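Local coordinates for protein ferredoxin-NADP reductase (Neisseria gonorrhoeae MIA_2011_03-10, PDB 5TR9) that binds FAD and probably passes electrons between NADP(H) and ferredoxin through the flavin, at residues 222-231 against 244-252. Residues are numbered along the deposited sequence; the frame is centred on the assembly and turned at random.
Sequences LTPESTRFMI and TLLDMGYAM
Tyr250 slides its ring between Pro224 and Phe229, which lie over its opposite faces. On one face Pro224 CG makes a CH-pi contact, 4.0 Å from the centroid of the Tyr250 ring. On the other the pair is T-shaped: the edge of Phe229 points into the face of Tyr250, with the planes at 89°. Here Phe229 CE2 comes to 3.5 Å from Tyr250 CE1. CG of Tyr250 stands anti to its carbonyl carbon (chi1 -61°), which sends the ring out to the turn at 222-226. The phenol ends beside the backbone of Leu222 and Thr223. A water 2.6 Å from Tyr250 OH donates to Leu222 O at 3.2 Å, so it bridges the two segments. The Phe229 ring is itself sandwiched. Leu245 CD2 lies over one face, 4.0 Å from the centroid of the Phe229 ring, and Thr227 CG2 over the other. Further along, Ile231 CD1 meets Leu245 CD1 tip to tip at 4.1 Å. Thr223 N donates to Thr227 OG1 at 3.0 Å, tying the turn to the strand start. Gly249, with positive phi, closes the helix in a Schellman motif and leads the chain to Tyr250. The contact packs the start of strand 227-233 and the turn before it against the C-terminal end of helix 235-247 and the loop that follows, within a beta-alpha-beta unit of the NAD-binding domain. The strand runs between parallel strands 122-128 and 261-265; Val124 and Ile261 extend the apolar packing.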
ATOM      1  N   LEU A 222     -12.633 -13.936 -11.587  1.00 18.18           N
ATOM      2  CA  LEU A 222     -13.085 -12.930 -10.637  1.00 14.96           C
ATOM      3  C   LEU A 222     -14.587 -12.728 -10.797  1.00 17.49           C
ATOM      4  O   LEU A 222     -15.079 -12.549 -11.920  1.00 19.93           O
ATOM      5  CB  LEU A 222     -12.333 -11.618 -10.848  1.00 18.41           C
ATOM      6  CG  LEU A 222     -10.812 -11.798 -10.918  1.00 18.13           C
ATOM      7  CD1 LEU A 222     -10.127 -10.464 -11.207  1.00 20.71           C
ATOM      8  CD2 LEU A 222     -10.270 -12.423  -9.630  1.00 20.42           C
ATOM      9  N   THR A 223     -15.318 -12.797  -9.689  1.00 17.62           N
ATOM     10  CA  THR A 223     -16.765 -12.630  -9.677  1.00 17.49           C
ATOM     11  C   THR A 223     -17.157 -11.879  -8.417  1.00 18.18           C
ATOM     12  O   THR A 223     -16.440 -11.931  -7.410  1.00 15.31           O
ATOM     13  CB  THR A 223     -17.528 -13.964  -9.699  1.00 18.31           C
ATOM     14  OG1 THR A 223     -17.388 -14.628  -8.435  1.00 20.67           O
ATOM     15  CG2 THR A 223     -17.032 -14.894 -10.811  1.00 19.58           C
ATOM     16  N   PRO A 224     -18.303 -11.197  -8.425  1.00 17.88           N
ATOM     17  CA  PRO A 224     -18.766 -10.560  -7.181  1.00 16.85           C
ATOM     18  C   PRO A 224     -18.946 -11.544  -6.040  1.00 15.55           C
ATOM     19  O   PRO A 224     -18.731 -11.183  -4.874  1.00 18.48           O
ATOM     20  CB  PRO A 224     -20.094  -9.911  -7.599  1.00 19.31           C
ATOM     21  CG  PRO A 224     -19.885  -9.603  -9.059  1.00 21.13           C
ATOM     22  CD  PRO A 224     -19.120 -10.796  -9.588  1.00 18.39           C
ATOM     23  N   GLU A 225     -19.317 -12.787  -6.333  1.00 19.73           N
ATOM     24  CA  GLU A 225     -19.514 -13.751  -5.261  1.00 17.87           C
ATOM     25  C   GLU A 225     -18.189 -14.117  -4.588  1.00 19.34           C
ATOM     26  O   GLU A 225     -18.134 -14.266  -3.361  1.00 19.68           O
ATOM     27  CB  GLU A 225     -20.213 -14.997  -5.806  1.00 20.76           C
ATOM     28  CG  GLU A 225     -20.932 -15.825  -4.742  1.00 41.17           C
ATOM     29  CD  GLU A 225     -19.992 -16.689  -3.919  1.00 59.65           C
ATOM     30  OE1 GLU A 225     -18.949 -17.119  -4.460  1.00 63.21           O
ATOM     31  OE2 GLU A 225     -20.296 -16.936  -2.730  1.00 65.74           O
ATOM     32  N   SER A 226     -17.107 -14.251  -5.367  1.00 15.31           N
ATOM     33  CA  SER A 226     -15.882 -14.865  -4.861  1.00 14.74           C
ATOM     34  C   SER A 226     -14.719 -13.902  -4.641  1.00 16.87           C
ATOM     35  O   SER A 226     -13.767 -14.268  -3.942  1.00 16.80           O
ATOM     36  CB  SER A 226     -15.412 -15.968  -5.820  1.00 21.31           C
ATOM     37  OG  SER A 226     -15.178 -15.415  -7.108  1.00 19.67           O
ATOM     38  N   THR A 227     -14.756 -12.707  -5.216  1.00 15.62           N
ATOM     39  CA  THR A 227     -13.607 -11.808  -5.202  1.00 14.61           C
ATOM     40  C   THR A 227     -13.851 -10.646  -4.250  1.00 12.65           C
ATOM     41  O   THR A 227     -14.963 -10.106  -4.184  1.00 14.59           O
ATOM     42  CB  THR A 227     -13.317 -11.279  -6.615  1.00 13.60           C
ATOM     43  OG1 THR A 227     -13.267 -12.386  -7.519  1.00 14.65           O
ATOM     44  CG2 THR A 227     -11.969 -10.534  -6.681  1.00 14.36           C
ATOM     45  N   ARG A 228     -12.801 -10.247  -3.525  1.00 13.16           N
ATOM     46  CA  ARG A 228     -12.867  -9.067  -2.670  1.00 10.80           C
ATOM     47  C   ARG A 228     -11.676  -8.175  -2.992  1.00 11.68           C
ATOM     48  O   ARG A 228     -10.535  -8.642  -2.971  1.00 13.68           O
ATOM     49  CB  ARG A 228     -12.893  -9.462  -1.185  1.00 12.43           C
ATOM     50  CG  ARG A 228     -14.086 -10.364  -0.814  1.00 11.98           C
ATOM     51  CD  ARG A 228     -15.419  -9.617  -0.958  1.00 12.08           C
ATOM     52  NE  ARG A 228     -16.584 -10.412  -0.541  1.00 15.20           N
ATOM     53  CZ  ARG A 228     -17.301 -11.184  -1.351  1.00 17.34           C
ATOM     54  NH1 ARG A 228     -16.969 -11.304  -2.629  1.00 16.68           N
ATOM     55  NH2 ARG A 228     -18.355 -11.845  -0.884  1.00 22.56           N
ATOM     56  N   PHE A 229     -11.948  -6.913  -3.312  1.00 10.65           N
ATOM     57  CA  PHE A 229     -10.945  -5.971  -3.803  1.00 11.47           C
ATOM     58  C   PHE A 229     -10.566  -4.947  -2.741  1.00 12.07           C
ATOM     59  O   PHE A 229     -11.426  -4.440  -2.015  1.00 11.48           O
ATOM     60  CB  PHE A 229     -11.459  -5.189  -5.022  1.00 11.74           C
ATOM     61  CG  PHE A 229     -11.581  -6.001  -6.280  1.00 11.56           C
ATOM     62  CD1 PHE A 229     -10.479  -6.203  -7.097  1.00 14.04           C
ATOM     63  CD2 PHE A 229     -12.811  -6.531  -6.666  1.00 15.34           C
ATOM     64  CE1 PHE A 229     -10.586  -6.935  -8.285  1.00 16.15           C
ATOM     65  CE2 PHE A 229     -12.925  -7.274  -7.848  1.00 15.15           C
ATOM     66  CZ  PHE A 229     -11.812  -7.470  -8.659  1.00 14.66           C
ATOM     67  N   MET A 230      -9.283  -4.585  -2.710  1.00 11.81           N
ATOM     68  CA  MET A 230      -8.821  -3.419  -1.970  1.00 10.39           C
ATOM     69  C   MET A 230      -8.043  -2.543  -2.939  1.00 10.91           C
ATOM     70  O   MET A 230      -7.296  -3.056  -3.774  1.00 12.22           O
ATOM     71  CB  MET A 230      -7.944  -3.824  -0.785  1.00 12.55           C
ATOM     72  CG  MET A 230      -8.596  -4.881   0.108  1.00 13.98           C
ATOM     73  SD  MET A 230      -7.543  -5.349   1.482  1.00 15.79           S
ATOM     74  CE  MET A 230      -7.685  -3.882   2.518  1.00 17.05           C
ATOM     75  N   ILE A 231      -8.243  -1.231  -2.854  1.00 10.92           N
ATOM     76  CA  ILE A 231      -7.674  -0.296  -3.820  1.00 10.37           C
ATOM     77  C   ILE A 231      -6.943   0.798  -3.064  1.00 11.72           C
ATOM     78  O   ILE A 231      -7.536   1.456  -2.204  1.00 11.59           O
ATOM     79  CB  ILE A 231      -8.749   0.352  -4.707  1.00 10.68           C
ATOM     80  CG1 ILE A 231      -9.777  -0.673  -5.191  1.00 12.33           C
ATOM     81  CG2 ILE A 231      -8.078   1.082  -5.887  1.00 12.52           C
ATOM     82  CD1 ILE A 231     -10.978  -0.008  -5.894  1.00 16.87           C
ATOM     83  N   THR A 244     -15.115   1.383 -12.521  1.00 12.18           N
ATOM     84  CA  THR A 244     -15.035   0.213 -13.394  1.00 13.08           C
ATOM     85  C   THR A 244     -15.585  -1.027 -12.702  1.00 13.76           C
ATOM     86  O   THR A 244     -16.367  -1.782 -13.300  1.00 15.70           O
ATOM     87  CB  THR A 244     -13.585   0.006 -13.841  1.00 15.33           C
ATOM     88  OG1 THR A 244     -13.209   1.096 -14.690  1.00 18.40           O
ATOM     89  CG2 THR A 244     -13.426  -1.304 -14.618  1.00 16.48           C
ATOM     90  N   LEU A 245     -15.217  -1.233 -11.430  1.00 12.88           N
ATOM     91  CA  LEU A 245     -15.731  -2.383 -10.686  1.00 12.25           C
ATOM     92  C   LEU A 245     -17.241  -2.284 -10.474  1.00 14.02           C
ATOM     93  O   LEU A 245     -17.952  -3.291 -10.570  1.00 14.66           O
ATOM     94  CB  LEU A 245     -14.991  -2.516  -9.347  1.00 13.32           C
ATOM     95  CG  LEU A 245     -13.517  -2.917  -9.493  1.00 12.96           C
ATOM     96  CD1 LEU A 245     -12.835  -2.871  -8.130  1.00 13.57           C
ATOM     97  CD2 LEU A 245     -13.420  -4.313 -10.109  1.00 13.19           C
ATOM     98  N   LEU A 246     -17.761  -1.079 -10.204  1.00 14.54           N
ATOM     99  CA  LEU A 246     -19.216  -0.925 -10.143  1.00 14.01           C
ATOM    100  C   LEU A 246     -19.874  -1.367 -11.447  1.00 14.44           C
ATOM    101  O   LEU A 246     -20.925  -2.021 -11.431  1.00 15.72           O
ATOM    102  CB  LEU A 246     -19.600   0.525  -9.835  1.00 14.61           C
ATOM    103  CG  LEU A 246     -19.303   1.127  -8.460  1.00 22.10           C
ATOM    104  CD1 LEU A 246     -20.080   2.431  -8.277  1.00 22.89           C
ATOM    105  CD2 LEU A 246     -19.620   0.165  -7.335  1.00 25.16           C
ATOM    106  N   ASP A 247     -19.270  -1.021 -12.590  1.00 14.53           N
ATOM    107  CA  ASP A 247     -19.829  -1.417 -13.879  1.00 15.71           C
ATOM    108  C   ASP A 247     -19.809  -2.932 -14.054  1.00 16.60           C
ATOM    109  O   ASP A 247     -20.653  -3.484 -14.773  1.00 21.31           O
ATOM    110  CB  ASP A 247     -19.053  -0.764 -15.028  1.00 19.17           C
ATOM    111  CG  ASP A 247     -19.320   0.729 -15.156  1.00 27.46           C
ATOM    112  OD1 ASP A 247     -20.356   1.202 -14.656  1.00 26.82           O
ATOM    113  OD2 ASP A 247     -18.487   1.425 -15.781  1.00 28.39           O
ATOM    114  N   MET A 248     -18.862  -3.605 -13.405  1.00 16.34           N
ATOM    115  CA  MET A 248     -18.696  -5.053 -13.455  1.00 19.33           C
ATOM    116  C   MET A 248     -19.520  -5.788 -12.403  1.00 22.14           C
ATOM    117  O   MET A 248     -19.425  -7.016 -12.316  1.00 21.77           O
ATOM    118  CB  MET A 248     -17.210  -5.417 -13.303  1.00 18.16           C
ATOM    119  CG  MET A 248     -16.382  -4.997 -14.510  1.00 18.30           C
ATOM    120  SD  MET A 248     -14.590  -5.016 -14.288  1.00 24.90           S
ATOM    121  CE  MET A 248     -14.257  -6.767 -14.080  1.00 30.59           C
ATOM    122  N   GLY A 249     -20.316  -5.079 -11.607  1.00 16.53           N
ATOM    123  CA  GLY A 249     -21.230  -5.719 -10.679  1.00 17.18           C
ATOM    124  C   GLY A 249     -20.789  -5.760  -9.234  1.00 17.37           C
ATOM    125  O   GLY A 249     -21.451  -6.428  -8.425  1.00 18.58           O
ATOM    126  N   TYR A 250     -19.701  -5.079  -8.887  1.00 14.87           N
ATOM    127  CA  TYR A 250     -19.188  -5.037  -7.526  1.00 15.31           C
ATOM    128  C   TYR A 250     -19.759  -3.829  -6.786  1.00 16.00           C
ATOM    129  O   TYR A 250     -20.315  -2.908  -7.390  1.00 18.79           O
ATOM    130  CB  TYR A 250     -17.654  -5.005  -7.540  1.00 14.08           C
ATOM    131  CG  TYR A 250     -17.052  -6.241  -8.203  1.00 13.79           C
ATOM    132  CD1 TYR A 250     -16.761  -7.379  -7.459  1.00 15.90           C
ATOM    133  CD2 TYR A 250     -16.801  -6.270  -9.569  1.00 15.86           C
ATOM    134  CE1 TYR A 250     -16.229  -8.522  -8.060  1.00 14.24           C
ATOM    135  CE2 TYR A 250     -16.272  -7.392 -10.177  1.00 14.36           C
ATOM    136  CZ  TYR A 250     -15.986  -8.518  -9.420  1.00 17.27           C
ATOM    137  OH  TYR A 250     -15.471  -9.641 -10.027  1.00 18.43           O
ATOM    138  N   ALA A 251     -19.633  -3.850  -5.456  1.00 16.93           N
ATOM    139  CA  ALA A 251     -20.213  -2.813  -4.612  1.00 15.54           C
ATOM    140  C   ALA A 251     -19.263  -2.497  -3.466  1.00 13.33           C
ATOM    141  O   ALA A 251     -18.390  -3.291  -3.115  1.00 15.06           O
ATOM    142  CB  ALA A 251     -21.580  -3.231  -4.052  1.00 17.50           C
ATOM    143  N   MET A 252     -19.439  -1.307  -2.895  1.00 15.08           N
ATOM    144  CA  MET A 252     -18.595  -0.900  -1.783  0.65 13.43           C
ATOM    145  C   MET A 252     -18.937  -1.689  -0.516  1.00 14.52           C
ATOM    146  O   MET A 252     -20.102  -1.974  -0.218  1.00 15.84           O
ATOM    147  CB  MET A 252     -18.749   0.606  -1.536  0.65 14.36           C
ATOM    148  CG  MET A 252     -17.758   1.201  -0.549  0.65 15.34           C
ATOM    149  SD  MET A 252     -18.223   2.875  -0.022  0.65 24.31           S
ATOM    150  CE  MET A 252     -18.086   3.769  -1.567  0.65 26.49           C
TER
HETATM  151  O   HOH W   1     -15.228  -9.475 -12.631  1.00 26.11           O